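Local atomic coordinates of Cwp19 (Clostridioides difficile, PDB entry 5OQ3), a protein that probably hydrolyses bacterial cell-wall polymers, this chain being its TIM-barrel glycoside hydrolase domain, though the whole protein may also act as an N-acetylmuramoyl-L-alanine amidase. Residues A[169-174]-A[223-228]; A[327-332]-A[338-343]; A[365-368]-A[372-375]. One frame throughout, in Å; residues are numbered along the deposited sequence.

How the contacts relate
All three contacts lie outside the strands of one eight-stranded parallel barrel, two between helices and one in a strand-to-helix loop. Contact 1 joins helices 165-181 and 214-236, which come before and after strand 186-189, with short helix 202-208 between that strand and the second. Contact 2 ties together the loop between strand 319-324 and helix 343-350, and contact 3 folds helix 364-369 against helix 371-381 just beyond the last strand, 356-361. Contact 1 sits across the barrel, its centre about 36 Å from that of contact 2 and 35 Å from that of contact 3. Contacts 2 and 3, centres 12 Å apart, touch through Tyr327, Gln329 and Ala340 against Asp366 and Ile373, so the loop after the seventh strand packs on the C-terminal helices.

Contact 1 of 3, residues A[169-174]-A[223-228]; sequences KYIVDS and NTLLRD
Asp228 touches Val172 across the contact with its CB, while its flat carboxylate is turned to its sequence neighbour Arg227. The carboxylate carbon of Asp228 lies at the edge of the Arg227 guanidinium and in its plane. Two nitrogens grip a single oxygen side-on: Arg227 NE reaches Asp228 OD1 at 2.9 Å, and Arg227 NH2 comes to the same oxygen at 3.0 Å. Both arrive from one face of the carboxylate, NE standing 37° out of its plane, so the two flat groups are tilted against each other rather than laid in one sheet. This double grip should limit rotation of the carboxylate; the CB methylene, set by the backbone, faces the other helix.

There Val172 CG2 packs on Asp228 CB at 3.8 Å. The apolar part of the contact is built on Leu225. With CG anti to the backbone N (chi1 176°), its side chain carries CD1 across to Ile171 CG2, 3.8 Å away, and the two side chains cross at about a right angle. Leu225 CD1 also comes within 4.3 Å of Val172 CG2, so one methyl sits close to both neighbouring branched residues. Nothing polar links the two segments; the join is van der Waals packing.

The segment axes pass 9.8 Å apart and run nearly the same way, crossing at -31°, as expected for neighbouring outer helices of a TIM barrel. Further along helix 214-236, Val229 and Ser232 continue the packing on Val172. Tyr126, in a loop, touches both Ile171 and Leu225, while Leu226 turns to Phe242 and Val244 of strand 241-244 and to Trp278 of helix 275-280.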
ATOM      1  N   LYS A 169       1.683  -0.898 -18.765  1.00  8.07           N
ATOM      2  CA  LYS A 169       2.231  -2.196 -19.132  1.00  8.88           C
ATOM      3  C   LYS A 169       3.478  -2.514 -18.337  1.00  7.95           C
ATOM      4  O   LYS A 169       3.672  -3.667 -17.923  1.00  9.09           O
ATOM      5  CB  LYS A 169       2.478  -2.276 -20.645  1.00 10.53           C
ATOM      6  CG  LYS A 169       3.162  -3.540 -21.056  1.00 11.05           C
ATOM      7  CD  LYS A 169       3.308  -3.661 -22.552  1.00 15.06           C
ATOM      8  CE  LYS A 169       4.470  -4.529 -22.967  1.00 18.57           C
ATOM      9  NZ  LYS A 169       4.369  -5.907 -22.440  1.00 20.69           N
ATOM     10  N   TYR A 170       4.363  -1.524 -18.177  1.00  8.24           N
ATOM     11  CA  TYR A 170       5.582  -1.755 -17.403  1.00  8.40           C
ATOM     12  C   TYR A 170       5.265  -2.122 -15.940  1.00  8.00           C
ATOM     13  O   TYR A 170       5.912  -2.991 -15.373  1.00  8.86           O
ATOM     14  CB  TYR A 170       6.473  -0.499 -17.482  1.00 10.05           C
ATOM     15  CG  TYR A 170       7.345  -0.222 -16.270  1.00 10.34           C
ATOM     16  CD1 TYR A 170       8.430  -1.019 -15.967  1.00 11.23           C
ATOM     17  CD2 TYR A 170       7.068   0.837 -15.409  1.00 11.73           C
ATOM     18  CE1 TYR A 170       9.230  -0.784 -14.854  1.00 11.96           C
ATOM     19  CE2 TYR A 170       7.850   1.100 -14.295  1.00 12.41           C
ATOM     20  CZ  TYR A 170       8.915   0.277 -14.011  1.00 11.99           C
ATOM     21  OH  TYR A 170       9.663   0.501 -12.875  1.00 13.86           O
ATOM     22  N   ILE A 171       4.318  -1.431 -15.338  1.00  7.82           N
ATOM     23  CA  ILE A 171       3.918  -1.780 -13.971  1.00  8.68           C
ATOM     24  C   ILE A 171       3.320  -3.186 -13.910  1.00  8.73           C
ATOM     25  O   ILE A 171       3.708  -3.997 -13.049  1.00  8.68           O
ATOM     26  CB  ILE A 171       3.038  -0.709 -13.362  1.00  8.85           C
ATOM     27  CG1 ILE A 171       3.811   0.605 -13.216  1.00 10.61           C
ATOM     28  CG2 ILE A 171       2.476  -1.169 -12.008  1.00  9.80           C
ATOM     29  CD1 ILE A 171       2.924   1.814 -13.043  1.00 11.44           C
ATOM     30  N   VAL A 172       2.426  -3.494 -14.850  1.00  7.60           N
ATOM     31  CA  VAL A 172       1.879  -4.850 -14.922  1.00  7.80           C
ATOM     32  C   VAL A 172       2.993  -5.898 -15.033  1.00  8.96           C
ATOM     33  O   VAL A 172       2.987  -6.914 -14.341  1.00  8.54           O
ATOM     34  CB  VAL A 172       0.887  -4.979 -16.060  1.00  7.94           C
ATOM     35  CG1 VAL A 172       0.479  -6.410 -16.330  1.00  8.31           C
ATOM     36  CG2 VAL A 172      -0.348  -4.114 -15.770  1.00  8.55           C
ATOM     37  N   ASP A 173       3.926  -5.643 -15.949  1.00  8.65           N
ATOM     38  CA  ASP A 173       5.000  -6.593 -16.163  1.00  9.84           C
ATOM     39  C   ASP A 173       5.901  -6.724 -14.945  1.00  9.83           C
ATOM     40  O   ASP A 173       6.425  -7.792 -14.670  1.00 11.94           O
ATOM     41  CB  ASP A 173       5.815  -6.163 -17.409  1.00 11.15           C
ATOM     42  CG  ASP A 173       5.041  -6.322 -18.728  1.00 13.94           C
ATOM     43  OD1 ASP A 173       3.971  -7.010 -18.752  1.00 15.51           O
ATOM     44  OD2 ASP A 173       5.482  -5.728 -19.755  1.00 17.56           O
ATOM     45  N   SER A 174       6.106  -5.614 -14.234  1.00 10.05           N
ATOM     46  CA  SER A 174       6.930  -5.629 -13.023  1.00 10.49           C
ATOM     47  C   SER A 174       6.289  -6.514 -11.935  1.00 10.02           C
ATOM     48  O   SER A 174       6.984  -7.303 -11.286  1.00 12.37           O
ATOM     49  CB  SER A 174       7.097  -4.208 -12.485  1.00 12.26           C
ATOM     50  OG  SER A 174       7.896  -3.348 -13.294  1.00 12.78           O
ATOM     51  N   ASN A 223      -7.863   3.384 -12.581  1.00  5.95           N
ATOM     52  CA  ASN A 223      -8.731   2.223 -12.677  1.00  6.23           C
ATOM     53  C   ASN A 223      -8.191   1.183 -13.636  1.00  6.42           C
ATOM     54  O   ASN A 223      -8.198  -0.011 -13.322  1.00  6.56           O
ATOM     55  CB  ASN A 223     -10.114   2.630 -13.169  1.00  6.38           C
ATOM     56  CG  ASN A 223     -10.870   3.546 -12.238  1.00  6.40           C
ATOM     57  OD1 ASN A 223     -10.461   3.817 -11.104  1.00  8.36           O
ATOM     58  ND2 ASN A 223     -11.999   4.063 -12.758  1.00  7.64           N
ATOM     59  N   THR A 224      -7.704   1.598 -14.793  1.00  6.39           N
ATOM     60  CA  THR A 224      -7.184   0.720 -15.833  0.60  6.64           C
ATOM     61  C   THR A 224      -5.982  -0.050 -15.354  1.00  5.84           C
ATOM     62  O   THR A 224      -5.787  -1.210 -15.685  1.00  6.89           O
ATOM     63  CB  THR A 224      -6.776   1.565 -17.081  0.60  7.35           C
ATOM     64  OG1 THR A 224      -7.929   2.214 -17.616  0.60  9.57           O
ATOM     65  CG2 THR A 224      -6.271   0.727 -18.179  0.60  7.70           C
ATOM     66  N   LEU A 225      -5.097   0.624 -14.636  1.00  6.58           N
ATOM     67  CA  LEU A 225      -3.928  -0.037 -14.069  1.00  6.56           C
ATOM     68  C   LEU A 225      -4.361  -1.150 -13.122  1.00  5.77           C
ATOM     69  O   LEU A 225      -3.912  -2.291 -13.231  1.00  5.82           O
ATOM     70  CB  LEU A 225      -3.007   0.940 -13.329  1.00  7.73           C
ATOM     71  CG  LEU A 225      -1.841   0.228 -12.647  1.00  7.95           C
ATOM     72  CD1 LEU A 225      -0.912  -0.474 -13.628  1.00  9.14           C
ATOM     73  CD2 LEU A 225      -1.096   1.234 -11.795  1.00  9.71           C
ATOM     74  N   LEU A 226      -5.243  -0.826 -12.188  1.00  6.22           N
ATOM     75  CA  LEU A 226      -5.734  -1.842 -11.264  1.00  6.48           C
ATOM     76  C   LEU A 226      -6.359  -3.023 -11.964  1.00  5.51           C
ATOM     77  O   LEU A 226      -6.052  -4.186 -11.653  1.00  5.70           O
ATOM     78  CB  LEU A 226      -6.671  -1.251 -10.205  1.00  6.77           C
ATOM     79  CG  LEU A 226      -6.138  -0.101  -9.356  1.00  8.94           C
ATOM     80  CD1 LEU A 226      -7.175   0.316  -8.317  1.00  8.71           C
ATOM     81  CD2 LEU A 226      -4.832  -0.290  -8.711  1.00 11.73           C
ATOM     82  N   ARG A 227      -7.246  -2.736 -12.904  1.00  5.44           N
ATOM     83  CA  ARG A 227      -7.867  -3.778 -13.715  1.00  6.01           C
ATOM     84  C   ARG A 227      -6.841  -4.678 -14.356  1.00  5.72           C
ATOM     85  O   ARG A 227      -6.965  -5.908 -14.339  1.00  6.05           O
ATOM     86  CB  ARG A 227      -8.747  -3.118 -14.777  1.00  6.07           C
ATOM     87  CG  ARG A 227      -9.482  -4.073 -15.676  1.00  6.77           C
ATOM     88  CD  ARG A 227     -10.009  -3.352 -16.916  1.00  9.11           C
ATOM     89  NE  ARG A 227      -8.880  -2.984 -17.783  1.00  9.43           N
ATOM     90  CZ  ARG A 227      -8.972  -2.235 -18.876  1.00  8.61           C
ATOM     91  NH1 ARG A 227     -10.154  -1.687 -19.210  1.00  9.24           N
ATOM     92  NH2 ARG A 227      -7.896  -2.021 -19.647  1.00 10.55           N
ATOM     93  N   ASP A 228      -5.853  -4.072 -14.986  1.00  5.71           N
ATOM     94  CA  ASP A 228      -4.881  -4.832 -15.779  1.00  6.05           C
ATOM     95  C   ASP A 228      -3.925  -5.628 -14.892  1.00  6.01           C
ATOM     96  O   ASP A 228      -3.537  -6.723 -15.224  1.00  7.13           O
ATOM     97  CB  ASP A 228      -4.076  -3.883 -16.679  1.00  7.09           C
ATOM     98  CG  ASP A 228      -4.886  -3.348 -17.894  1.00  8.26           C
ATOM     99  OD1 ASP A 228      -6.060  -3.769 -18.090  1.00  9.22           O
ATOM    100  OD2 ASP A 228      -4.261  -2.545 -18.618  1.00 10.22           O
TER

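Contact 2 of 3, residues A[327-332]-A[338-343]; sequences YKQGQS and NIAKEI
Asn338 lays its side-chain amide flat over the peptide linking Gln329 and Gly330, the two planes nearly parallel. Its CG sits 3.6 Å from Gln329 C, and its ND2 is 3.6 Å from Gln329 O. The torsion that puts the amide there, with CG opposite the backbone N (chi1 -166°), also lets Asn338 OD1 accept from Lys341 N at 3.0 Å, an Asx motif that holds the next turn of chain.

Beside this, the stem of Lys328 slants across Ile339, in one of that residue's two conformers, with methylene against methyl. The ammonium end travels on to Tyr292 O and Gln337 OE1. Gln329 contributes its CG, which rests 3.7 Å from Ala340 CB, and sends its NE2 to Ile326 O.

Between these side chains, Lys328 O takes two backbone donors. Ala340 N approaches almost in line with the carbonyl at 3.2 Å, and Ile339 N comes at 2.9 Å from above the carbonyl plane, with a more bent N-H angle of 133°. A single beta bridge pairs Gln329 with Asn338. Both segments belong to the loop leading from barrel strand 319-324 to helix 343-350. The chemistry implies a loop held mainly by backbone polar atoms, one carbonyl satisfying two N-H groups at once.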
ATOM      1  N   TYR A 327       0.498   3.619  14.794  1.00 13.01           N
ATOM      2  CA  TYR A 327       1.615   4.550  14.916  1.00 12.96           C
ATOM      3  C   TYR A 327       1.258   5.823  15.693  1.00 13.84           C
ATOM      4  O   TYR A 327       2.138   6.497  16.230  1.00 16.80           O
ATOM      5  CB  TYR A 327       2.194   4.880  13.521  1.00 14.36           C
ATOM      6  CG  TYR A 327       1.292   5.752  12.668  1.00 12.79           C
ATOM      7  CD1 TYR A 327       0.276   5.203  11.892  1.00 13.13           C
ATOM      8  CD2 TYR A 327       1.500   7.118  12.590  1.00 15.67           C
ATOM      9  CE1 TYR A 327      -0.528   6.009  11.090  1.00 13.62           C
ATOM     10  CE2 TYR A 327       0.701   7.938  11.807  1.00 15.96           C
ATOM     11  CZ  TYR A 327      -0.301   7.373  11.028  1.00 15.04           C
ATOM     12  OH  TYR A 327      -1.097   8.152  10.208  1.00 16.91           O
ATOM     13  N   LYS A 328      -0.021   6.201  15.707  1.00 13.78           N
ATOM     14  CA  LYS A 328      -0.462   7.374  16.479  1.00 15.83           C
ATOM     15  C   LYS A 328      -0.653   6.984  17.925  1.00 15.50           C
ATOM     16  O   LYS A 328      -1.584   6.254  18.272  1.00 17.50           O
ATOM     17  CB  LYS A 328      -1.728   7.967  15.889  1.00 17.05           C
ATOM     18  CG  LYS A 328      -1.602   8.513  14.481  1.00 19.61           C
ATOM     19  CD  LYS A 328      -2.794   9.383  14.103  1.00 18.59           C
ATOM     20  CE  LYS A 328      -2.652   9.954  12.710  1.00 19.09           C
ATOM     21  NZ  LYS A 328      -3.830  10.747  12.331  1.00 19.09           N
ATOM     22  N   GLN A 329       0.234   7.520  18.771  1.00 20.76           N
ATOM     23  CA  GLN A 329       0.301   7.189  20.192  1.00 20.33           C
ATOM     24  C   GLN A 329       0.340   8.402  21.091  1.00 20.49           C
ATOM     25  O   GLN A 329       1.032   8.406  22.101  1.00 25.81           O
ATOM     26  CB  GLN A 329       1.536   6.312  20.453  1.00 20.61           C
ATOM     27  CG  GLN A 329       1.447   4.981  19.705  1.00 20.16           C
ATOM     28  CD  GLN A 329       2.769   4.270  19.626  1.00 21.46           C
ATOM     29  OE1 GLN A 329       3.667   4.523  20.427  1.00 26.63           O
ATOM     30  NE2 GLN A 329       2.919   3.408  18.617  1.00 21.73           N
ATOM     31  N   GLY A 330      -0.389   9.429  20.683  1.00 21.56           N
ATOM     32  CA  GLY A 330      -0.483  10.625  21.514  1.00 24.64           C
ATOM     33  C   GLY A 330       0.575  11.655  21.246  1.00 26.39           C
ATOM     34  O   GLY A 330       0.680  12.626  22.037  1.00 30.26           O
ATOM     35  N   GLN A 331       1.384  11.516  20.187  1.00 28.43           N
ATOM     36  CA  GLN A 331       2.495  12.488  19.977  1.00 31.08           C
ATOM     37  C   GLN A 331       1.938  13.848  19.535  1.00 32.46           C
ATOM     38  O   GLN A 331       0.902  13.902  18.873  1.00 34.06           O
ATOM     39  CB  GLN A 331       3.505  11.983  18.944  1.00 28.72           C
ATOM     40  CG  GLN A 331       4.143  10.644  19.282  1.00 30.30           C
ATOM     41  CD  GLN A 331       3.403   9.472  18.665  1.00 28.35           C
ATOM     42  OE1 GLN A 331       2.171   9.403  18.717  1.00 29.69           O
ATOM     43  NE2 GLN A 331       4.147   8.532  18.087  1.00 34.88           N
ATOM     44  N   SER A 332       2.593  14.949  19.919  1.00 36.18           N
ATOM     45  CA  SER A 332       2.153  16.274  19.444  1.00 38.09           C
ATOM     46  C   SER A 332       2.209  16.388  17.914  1.00 39.47           C
ATOM     47  O   SER A 332       1.380  17.070  17.306  1.00 41.89           O
ATOM     48  CB  SER A 332       2.943  17.408  20.103  1.00 39.03           C
ATOM     49  OG  SER A 332       4.317  17.111  20.120  1.00 44.94           O
ATOM     50  N   ASN A 338      -4.349   9.493  19.742  1.00 21.10           N
ATOM     51  CA  ASN A 338      -3.815   8.254  20.263  1.00 18.77           C
ATOM     52  C   ASN A 338      -4.727   7.150  19.882  1.00 18.66           C
ATOM     53  O   ASN A 338      -5.678   6.854  20.576  1.00 21.31           O
ATOM     54  CB  ASN A 338      -3.636   8.333  21.789  1.00 21.16           C
ATOM     55  CG  ASN A 338      -2.774   7.203  22.325  1.00 21.39           C
ATOM     56  OD1 ASN A 338      -2.659   6.158  21.683  1.00 22.20           O
ATOM     57  ND2 ASN A 338      -2.146   7.407  23.479  1.00 25.37           N
ATOM     58  N   ILE A 339      -4.380   6.506  18.770  1.00 15.10           N
ATOM     59  CA  ILE A 339      -5.132   5.359  18.275  0.70 14.43           C
ATOM     60  C   ILE A 339      -4.743   4.085  19.017  1.00 13.83           C
ATOM     61  O   ILE A 339      -5.608   3.268  19.350  1.00 13.85           O
ATOM     62  CB  ILE A 339      -4.961   5.208  16.773  0.70 13.92           C
ATOM     63  CG1 ILE A 339      -5.668   6.370  16.076  0.70 15.35           C
ATOM     64  CG2 ILE A 339      -5.542   3.892  16.307  0.70 11.62           C
ATOM     65  CD1 ILE A 339      -5.408   6.470  14.608  0.70 14.32           C
ATOM     66  N   ALA A 340      -3.456   3.902  19.291  1.00 13.56           N
ATOM     67  CA  ALA A 340      -3.001   2.694  19.962  1.00 15.32           C
ATOM     68  C   ALA A 340      -3.768   2.470  21.285  1.00 14.34           C
ATOM     69  O   ALA A 340      -4.203   1.364  21.565  1.00 16.26           O
ATOM     70  CB  ALA A 340      -1.513   2.777  20.233  1.00 16.74           C
ATOM     71  N   LYS A 341      -3.953   3.533  22.070  1.00 16.20           N
ATOM     72  CA  LYS A 341      -4.636   3.428  23.350  1.00 16.98           C
ATOM     73  C   LYS A 341      -6.081   2.949  23.242  1.00 16.65           C
ATOM     74  O   LYS A 341      -6.618   2.370  24.206  1.00 22.70           O
ATOM     75  CB  LYS A 341      -4.568   4.789  24.072  1.00 20.63           C
ATOM     76  CG  LYS A 341      -5.131   4.807  25.455  1.00 27.61           C
ATOM     77  CD  LYS A 341      -4.835   6.137  26.104  1.00 32.68           C
ATOM     78  CE  LYS A 341      -5.694   7.269  25.566  1.00 40.11           C
ATOM     79  NZ  LYS A 341      -5.837   8.330  26.614  1.00 48.35           N
ATOM     80  N   GLU A 342      -6.686   3.133  22.059  1.00 14.53           N
ATOM     81  CA  GLU A 342      -8.082   2.739  21.851  1.00 13.89           C
ATOM     82  C   GLU A 342      -8.225   1.656  20.847  1.00 12.05           C
ATOM     83  O   GLU A 342      -9.322   1.462  20.312  1.00 13.69           O
ATOM     84  CB  GLU A 342      -8.959   3.926  21.482  1.00 16.33           C
ATOM     85  CG  GLU A 342      -8.631   4.650  20.196  1.00 15.93           C
ATOM     86  CD  GLU A 342      -9.600   5.783  19.919  1.00 16.82           C
ATOM     87  OE1 GLU A 342     -10.228   5.790  18.849  1.00 17.32           O
ATOM     88  OE2 GLU A 342      -9.731   6.692  20.785  1.00 22.01           O
ATOM     89  N   ILE A 343      -7.168   0.889  20.630  1.00 12.11           N
ATOM     90  CA  ILE A 343      -7.276  -0.094  19.564  1.00 11.00           C
ATOM     91  C   ILE A 343      -8.307  -1.188  19.890  1.00 10.96           C
ATOM     92  O   ILE A 343      -8.985  -1.680  18.991  1.00 10.84           O
ATOM     93  CB  ILE A 343      -5.893  -0.692  19.218  1.00 12.78           C
ATOM     94  CG1 ILE A 343      -5.921  -1.462  17.871  1.00 13.16           C
ATOM     95  CG2 ILE A 343      -5.377  -1.619  20.294  1.00 13.38           C
ATOM     96  CD1 ILE A 343      -6.420  -0.672  16.664  1.00 14.98           C
TER

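Contact 3 of 3, residues A[365-368]-A[372-375]; sequences KDIA and SIQK
Ile373 lays its CG2 methyl over the backbone of Ile367, 4.1 Å from Ile367 CA, and the same methyl meets Ile367 CG1 where the two side chains cross at about a right angle. The other branch of Ile373 runs back along the first helix, bringing CD1 to 3.6 Å from Asp366 O. Each arm of the isoleucine thus rests on a different residue of that turn.

Next to it, Gln374 handles the polar side. Its CG stands beside the backbone N (chi1 -73°) and the chain beyond is extended, a shape that brings the amide back to the first helix. Gln374 NE2 gives a hydrogen bond to Ile367 O at 2.9 Å, with an N-H angle of 161°. The oxygen lies in the plane of the Gln374 amide, while the donor is tilted 16° from the carbonyl plane. Ala368 O is near the same nitrogen but badly angled for a bond; Ala368 O instead takes a weak hydrogen bond from Lys60 NZ.

Two helices, 364-369 and 371-381, are joined by a sharp bend at Ser370, after strand 356-361, the last strand of the TIM barrel. At the bend, Ser370 OG accepts from Ile373 N and bonds to Ser372 OG.

Asp366 turns its carboxylate away from the second helix, where OD2 accepts from Ser363 N; the Lys365 NZ pairing with its OD1 is long. Ile367 and Ala368 press on Leu61 and Leu57 of helix 47-63, which follows the first barrel strand, and Gln374 also touches Lys60 there.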
ATOM      1  N   LYS A 365       6.611  -2.243  13.325  1.00 13.81           N
ATOM      2  CA  LYS A 365       7.489  -1.793  14.401  1.00 15.62           C
ATOM      3  C   LYS A 365       6.712  -1.369  15.647  1.00 16.05           C
ATOM      4  O   LYS A 365       7.228  -1.439  16.774  1.00 17.70           O
ATOM      5  CB  LYS A 365       8.392  -0.652  13.924  1.00 15.51           C
ATOM      6  CG  LYS A 365       7.722   0.691  13.649  1.00 20.44           C
ATOM      7  CD  LYS A 365       8.807   1.702  13.259  1.00 28.03           C
ATOM      8  CE  LYS A 365       8.245   3.005  12.734  1.00 36.46           C
ATOM      9  NZ  LYS A 365       7.494   3.748  13.777  1.00 45.51           N
ATOM     10  N   ASP A 366       5.508  -0.828  15.425  1.00 14.26           N
ATOM     11  CA  ASP A 366       4.747  -0.334  16.575  1.00 15.18           C
ATOM     12  C   ASP A 366       4.292  -1.469  17.475  1.00 15.69           C
ATOM     13  O   ASP A 366       4.278  -1.336  18.677  1.00 17.48           O
ATOM     14  CB  ASP A 366       3.565   0.502  16.104  1.00 17.30           C
ATOM     15  CG  ASP A 366       4.005   1.736  15.375  1.00 15.17           C
ATOM     16  OD1 ASP A 366       4.713   2.584  15.956  1.00 18.38           O
ATOM     17  OD2 ASP A 366       3.620   1.897  14.205  1.00 15.76           O
ATOM     18  N   ILE A 367       3.952  -2.596  16.856  1.00 13.87           N
ATOM     19  CA  ILE A 367       3.663  -3.797  17.620  1.00 16.20           C
ATOM     20  C   ILE A 367       4.934  -4.303  18.319  1.00 18.49           C
ATOM     21  O   ILE A 367       4.902  -4.588  19.538  1.00 20.22           O
ATOM     22  CB  ILE A 367       3.093  -4.896  16.696  1.00 14.82           C
ATOM     23  CG1 ILE A 367       1.744  -4.467  16.115  1.00 14.04           C
ATOM     24  CG2 ILE A 367       2.899  -6.193  17.476  1.00 16.44           C
ATOM     25  CD1 ILE A 367       1.214  -5.328  14.987  1.00 13.92           C
ATOM     26  N   ALA A 368       6.011  -4.418  17.547  1.00 20.73           N
ATOM     27  CA  ALA A 368       7.284  -4.916  18.112  1.00 20.30           C
ATOM     28  C   ALA A 368       7.805  -4.096  19.295  1.00 21.45           C
ATOM     29  O   ALA A 368       8.369  -4.665  20.229  1.00 25.40           O
ATOM     30  CB  ALA A 368       8.349  -5.028  17.021  1.00 22.69           C
ATOM     31  N   SER A 372       2.306  -2.723  25.481  1.00 20.99           N
ATOM     32  CA  SER A 372       0.873  -2.439  25.618  1.00 22.02           C
ATOM     33  C   SER A 372       0.075  -2.791  24.363  1.00 19.32           C
ATOM     34  O   SER A 372      -1.021  -3.365  24.453  1.00 21.51           O
ATOM     35  CB  SER A 372       0.620  -0.973  26.017  1.00 21.48           C
ATOM     36  OG  SER A 372       1.282  -0.055  25.165  1.00 28.57           O
ATOM     37  N   ILE A 373       0.636  -2.448  23.201  1.00 18.56           N
ATOM     38  CA  ILE A 373       0.024  -2.816  21.961  1.00 16.52           C
ATOM     39  C   ILE A 373      -0.005  -4.343  21.823  1.00 15.76           C
ATOM     40  O   ILE A 373      -1.027  -4.916  21.413  1.00 16.55           O
ATOM     41  CB  ILE A 373       0.734  -2.126  20.763  1.00 15.46           C
ATOM     42  CG1 ILE A 373       0.409  -0.638  20.748  1.00 16.49           C
ATOM     43  CG2 ILE A 373       0.211  -2.743  19.485  1.00 15.18           C
ATOM     44  CD1 ILE A 373       1.160   0.197  19.713  1.00 18.52           C
ATOM     45  N   GLN A 374       1.092  -4.999  22.170  1.00 16.24           N
ATOM     46  CA  GLN A 374       1.132  -6.448  22.136  1.00 17.36           C
ATOM     47  C   GLN A 374       0.027  -7.063  22.990  1.00 18.02           C
ATOM     48  O   GLN A 374      -0.692  -7.957  22.554  1.00 19.18           O
ATOM     49  CB  GLN A 374       2.492  -6.962  22.579  1.00 19.60           C
ATOM     50  CG  GLN A 374       3.591  -6.748  21.551  1.00 20.80           C
ATOM     51  CD  GLN A 374       4.959  -6.993  22.134  1.00 23.07           C
ATOM     52  OE1 GLN A 374       5.108  -7.825  23.028  1.00 30.31           O
ATOM     53  NE2 GLN A 374       5.967  -6.247  21.657  1.00 25.06           N
ATOM     54  N   LYS A 375      -0.112  -6.562  24.210  1.00 18.88           N
ATOM     55  CA  LYS A 375      -1.129  -7.077  25.123  1.00 20.57           C
ATOM     56  C   LYS A 375      -2.556  -6.880  24.568  1.00 19.34           C
ATOM     57  O   LYS A 375      -3.396  -7.781  24.669  1.00 20.60           O
ATOM     58  CB  LYS A 375      -0.977  -6.380  26.497  1.00 23.51           C
ATOM     59  CG  LYS A 375      -1.947  -6.833  27.571  1.00 30.54           C
ATOM     60  CD  LYS A 375      -1.532  -6.305  28.949  1.00 34.45           C
ATOM     61  CE  LYS A 375      -1.800  -4.817  29.135  1.00 41.22           C
ATOM     62  NZ  LYS A 375      -3.132  -4.568  29.765  1.00 51.71           N
TER